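Side-chain contacts in CIR protein (Plasmodium chabaudi chabaudi, PDB 6ZYV), which is of unknown function but belongs to the Plasmodium interspersed repeat (PIR) variant antigens, probably parasite membrane proteins associated with infected red blood cells: residues 54-59 against 115-120; 179-184 against 224-229. The protein carries 5 engineered substitutions. All blocks are in the same frame, centred on the assembly; numbering follows the deposited sequence.

Interactions 1 and 2 each join the first turn of one helix to the last turn of another, by different means. Interaction 1 brings the start of helix 55-71 against the closing turn of helix 110-118 through one asparagine side chain laid over a histidine ring. Interaction 2 ties the first turn of helix 181-198 to the last turn of helix 213-226 through a disulfide. They follow one another along the chain, the first closing before the second opens, and share no helix. Their centres lie 39 Å apart, on opposite sides of the chain's centre, so the two are separate contacts, both within the one PIR family region, about 29 Å apart at their nearest atoms.

Interaction 1: residues 54-59 against 115-120; sequences TNNDKI and TNHIET
Asn56 lays its side chain over one face of the His117 imidazole, and this pair carries the contact between residues 54-59 and 115-120. The CB methylene sits 3.9 Å from the centroid of the His117 ring and 22° off its normal, a CH-pi contact displaced toward the rim. Farther along the same face, the amide nitrogen stands above the CE1-NE2 rim: Asn56 ND2 is 3.3 Å from His117 CE1. It lies equally near His117 NE2, but the angle is too poor for a hydrogen bond, because the donor sits above the ring plane. Amide and ring planes are 53° apart. His117 CG stands beside its backbone N (chi1 -62°), which swings the ring out toward the neighbouring helix.

The motif on the other side is a helix N-terminus: Thr54 is the N-cap of helix 55-71, and its OG1 accepts a weak bond of 3.3 Å from Asp57 N. His117 lies instead in the last turn of helix 110-118, within a wider pi-type turn, and its carbonyl O is bonded to Ser60 OG.

The overlap of Asn56 and His117 is the tight part, and Phe113 marks its buried flank, touched by both of them and by Ile59 and Ile118. Toward solvent the contact is looser: the carboxylate of the partly exposed Asp57 keeps OD1 5.2 Å from His117 ND1, a separation at which it might still favour a protonated imidazole.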
# COMPACT_ATOMS: atom_id res chain seq x y z
N THR A 54 7.23 9.19 19.56
CA THR A 54 8.17 8.27 18.93
C THR A 54 7.84 8.01 17.45
O THR A 54 6.75 8.33 16.98
CB THR A 54 8.28 6.97 19.75
OG1 THR A 54 7.10 6.18 19.58
CG2 THR A 54 8.54 7.23 21.23
N ASN A 55 8.82 7.43 16.73
CA ASN A 55 8.72 7.03 15.33
C ASN A 55 7.67 5.92 15.18
O ASN A 55 6.93 5.92 14.20
CB ASN A 55 10.07 6.51 14.84
CG ASN A 55 11.09 7.59 14.67
OD1 ASN A 55 10.75 8.77 14.48
ND2 ASN A 55 12.37 7.22 14.75
N ASN A 56 7.60 5.00 16.15
CA ASN A 56 6.63 3.93 16.15
C ASN A 56 5.21 4.47 16.29
O ASN A 56 4.30 3.92 15.68
CB ASN A 56 6.92 2.94 17.27
CG ASN A 56 8.16 2.11 17.06
OD1 ASN A 56 8.70 2.00 15.95
ND2 ASN A 56 8.65 1.50 18.12
N ASP A 57 5.04 5.55 17.08
CA ASP A 57 3.75 6.23 17.28
C ASP A 57 3.29 6.84 15.97
O ASP A 57 2.13 6.75 15.62
CB ASP A 57 3.86 7.35 18.35
CG ASP A 57 3.91 6.88 19.79
OD1 ASP A 57 3.98 5.65 20.02
OD2 ASP A 57 3.88 7.75 20.70
N LYS A 58 4.21 7.49 15.23
CA LYS A 58 3.90 8.13 13.95
C LYS A 58 3.52 7.10 12.89
O LYS A 58 2.59 7.33 12.12
CB LYS A 58 5.09 8.98 13.48
CG LYS A 58 5.41 10.15 14.39
CD LYS A 58 6.71 10.85 13.99
CE LYS A 58 7.16 11.84 15.03
NZ LYS A 58 8.63 11.81 15.25
N ILE A 59 4.25 5.96 12.84
CA ILE A 59 3.97 4.88 11.88
C ILE A 59 2.62 4.26 12.20
O ILE A 59 1.83 4.04 11.29
CB ILE A 59 5.09 3.80 11.89
CG1 ILE A 59 6.41 4.37 11.37
CG2 ILE A 59 4.69 2.58 11.06
CD1 ILE A 59 7.64 3.53 11.74
N THR A 115 1.05 -6.11 16.71
CA THR A 115 0.48 -6.39 18.03
C THR A 115 0.89 -5.34 19.07
O THR A 115 0.06 -4.91 19.86
CB THR A 115 0.92 -7.80 18.48
OG1 THR A 115 0.42 -8.82 17.61
CG2 THR A 115 0.58 -8.10 19.93
N ASN A 116 2.17 -4.94 19.08
CA ASN A 116 2.66 -4.01 20.09
C ASN A 116 2.50 -2.53 19.79
O ASN A 116 2.68 -1.74 20.72
CB ASN A 116 4.12 -4.29 20.42
CG ASN A 116 4.35 -5.64 21.05
OD1 ASN A 116 5.28 -6.36 20.70
ND2 ASN A 116 3.50 -6.01 22.00
N HIS A 117 2.23 -2.12 18.55
CA HIS A 117 2.11 -0.70 18.22
C HIS A 117 0.85 -0.32 17.49
O HIS A 117 0.47 0.84 17.56
CB HIS A 117 3.32 -0.20 17.44
CG HIS A 117 4.60 -0.31 18.20
ND1 HIS A 117 4.92 0.59 19.22
CD2 HIS A 117 5.57 -1.24 18.11
CE1 HIS A 117 6.09 0.17 19.69
NE2 HIS A 117 6.53 -0.91 19.05
N ILE A 118 0.19 -1.27 16.81
CA ILE A 118 -1.04 -0.93 16.08
C ILE A 118 -2.25 -1.33 16.88
O ILE A 118 -3.11 -0.50 17.15
CB ILE A 118 -1.03 -1.49 14.63
CG1 ILE A 118 -0.00 -0.72 13.80
CG2 ILE A 118 -2.42 -1.43 14.00
CD1 ILE A 118 0.44 -1.40 12.72
N GLU A 119 -2.31 -2.59 17.31
CA GLU A 119 -3.41 -3.06 18.16
C GLU A 119 -3.40 -2.34 19.53
O GLU A 119 -4.44 -2.21 20.16
CB GLU A 119 -3.36 -4.57 18.29
CG GLU A 119 -3.61 -5.24 16.95
CD GLU A 119 -3.72 -6.75 16.99
OE1 GLU A 119 -4.40 -7.31 16.09
OE2 GLU A 119 -3.13 -7.38 17.90
N THR A 120 -2.25 -1.77 19.91
CA THR A 120 -1.96 -1.04 21.13
C THR A 120 -2.47 0.43 21.04
O THR A 120 -2.73 1.04 22.08
CB THR A 120 -0.48 -1.26 21.36
OG1 THR A 120 -0.33 -2.39 22.25
CG2 THR A 120 0.26 -0.07 21.84

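Interaction 2: residues 179-184 against 224-229; sequences ANCLKD and KKCNNG. Engineered in segment 179-184: Ala179 (natural residue Thr).
The backbones of residues 179-184 and 224-229 come nearest at Cys181 and Cys226, whose CA atoms are 6.6 Å apart, at the first turn of one helix and the last turn of another. Both cysteines send their CB atoms toward the opposite segment, and the sulfurs close a disulfide, Cys181 SG to Cys226 SG, of 2.0 Å. The torsion about the S-S bond is 85°, near the perpendicular that a relaxed disulfide prefers. The two halves reach it differently: in Cys181 the sulfur extends opposite the backbone N (chi1 -169°), whereas in Cys226 it lies beside the N and opposite the carbonyl carbon (chi1 -73°). Cys181 CB to Cys226 SG and Cys226 CB to Cys181 SG are both 3.0 Å, while Cys181 CB and Cys226 CB stand 3.8 Å apart.

This is one of five disulfides in the PIR ectodomain, and it closes a largely helical excursion: helix 181-198 leads out, the short helix 206-211 follows, and helix 213-226 returns to the starting end. The bridge is buried. Phe234, from the segment after the last helix, packs on both cysteines, and Leu171 of helix 154-174 touches Cys226.

Helix 181-198 begins right after Asn180, whose carbonyl O receives Asp184 N at 2.9 Å; Asp184 OD2 is hydrogen-bonded to Tyr178 OH, just before the segment. Beyond Cys226 the helix gives way to a turn at Asn227, where Asn228 N bonds Lys225 O at 3.1 Å. Asn227 OD1 accepts from Ser232 N, tying this turn to the chain leading to Phe234.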
# COMPACT_ATOMS: atom_id res chain seq x y z
N ALA A 179 -0.79 11.44 -22.67
CA ALA A 179 -0.14 11.10 -23.94
C ALA A 179 0.99 10.10 -23.77
O ALA A 179 1.23 9.30 -24.67
CB ALA A 179 0.38 12.37 -24.60
N ASN A 180 1.67 10.11 -22.62
CA ASN A 180 2.75 9.19 -22.36
C ASN A 180 2.29 7.86 -21.76
O ASN A 180 3.15 7.10 -21.32
CB ASN A 180 3.77 9.82 -21.40
CG ASN A 180 4.67 10.83 -22.05
OD1 ASN A 180 4.74 10.94 -23.28
ND2 ASN A 180 5.38 11.59 -21.23
N CYS A 181 0.96 7.58 -21.68
CA CYS A 181 0.50 6.36 -21.05
C CYS A 181 1.05 5.11 -21.69
O CYS A 181 1.50 4.22 -20.97
CB CYS A 181 -1.02 6.29 -20.92
SG CYS A 181 -1.60 4.93 -19.85
N LEU A 182 1.03 5.03 -23.02
CA LEU A 182 1.54 3.84 -23.71
C LEU A 182 3.04 3.65 -23.47
O LEU A 182 3.45 2.55 -23.12
CB LEU A 182 1.18 3.85 -25.20
CG LEU A 182 1.62 2.63 -26.00
CD1 LEU A 182 1.02 1.33 -25.44
CD2 LEU A 182 1.29 2.78 -27.46
N LYS A 183 3.83 4.70 -23.61
CA LYS A 183 5.28 4.67 -23.37
C LYS A 183 5.56 4.23 -21.92
O LYS A 183 6.39 3.36 -21.71
CB LYS A 183 5.89 6.06 -23.63
CG LYS A 183 7.40 6.13 -23.44
CD LYS A 183 7.96 7.57 -23.60
CE LYS A 183 8.47 7.90 -25.00
NZ LYS A 183 9.80 8.59 -24.98
N ASP A 184 4.83 4.79 -20.94
CA ASP A 184 5.01 4.44 -19.53
C ASP A 184 4.60 3.00 -19.22
O ASP A 184 5.26 2.35 -18.42
CB ASP A 184 4.30 5.43 -18.60
CG ASP A 184 4.89 6.83 -18.60
OD1 ASP A 184 5.99 7.01 -19.20
OD2 ASP A 184 4.27 7.74 -18.01
N LYS A 224 -7.16 0.40 -18.98
CA LYS A 224 -8.56 0.60 -19.32
C LYS A 224 -8.90 2.11 -19.19
O LYS A 224 -9.64 2.63 -20.00
CB LYS A 224 -9.48 -0.20 -18.38
CG LYS A 224 -9.56 -1.69 -18.71
CD LYS A 224 -10.36 -2.43 -17.64
CE LYS A 224 -10.56 -3.90 -17.95
NZ LYS A 224 -11.50 -4.54 -16.98
N LYS A 225 -8.36 2.80 -18.15
CA LYS A 225 -8.61 4.22 -17.92
C LYS A 225 -7.89 5.08 -18.97
O LYS A 225 -8.48 6.04 -19.45
CB LYS A 225 -8.25 4.67 -16.48
CG LYS A 225 -9.14 4.07 -15.39
CD LYS A 225 -10.62 4.48 -15.54
CE LYS A 225 -11.55 3.76 -14.57
NZ LYS A 225 -12.91 4.37 -14.53
N CYS A 226 -6.66 4.73 -19.36
CA CYS A 226 -5.96 5.46 -20.42
C CYS A 226 -6.71 5.35 -21.72
O CYS A 226 -6.87 6.35 -22.40
CB CYS A 226 -4.52 4.98 -20.57
SG CYS A 226 -3.43 5.51 -19.23
N ASN A 227 -7.27 4.16 -22.01
CA ASN A 227 -8.06 3.96 -23.21
C ASN A 227 -9.47 4.56 -23.15
O ASN A 227 -10.32 4.23 -23.97
CB ASN A 227 -8.10 2.49 -23.62
CG ASN A 227 -7.04 2.17 -24.64
OD1 ASN A 227 -6.45 3.05 -25.27
ND2 ASN A 227 -6.77 0.90 -24.83
N ASN A 228 -9.72 5.46 -22.20
CA ASN A 228 -10.95 6.24 -22.12
C ASN A 228 -10.81 7.63 -22.78
O ASN A 228 -11.80 8.25 -23.13
CB ASN A 228 -11.49 6.34 -20.70
CG ASN A 228 -12.17 5.08 -20.23
OD1 ASN A 228 -12.49 4.19 -21.02
ND2 ASN A 228 -12.40 4.95 -18.93
N GLY A 229 -9.58 8.10 -22.95
CA GLY A 229 -9.32 9.37 -23.62
C GLY A 229 -8.37 9.25 -24.80
O GLY A 229 -8.02 10.27 -25.40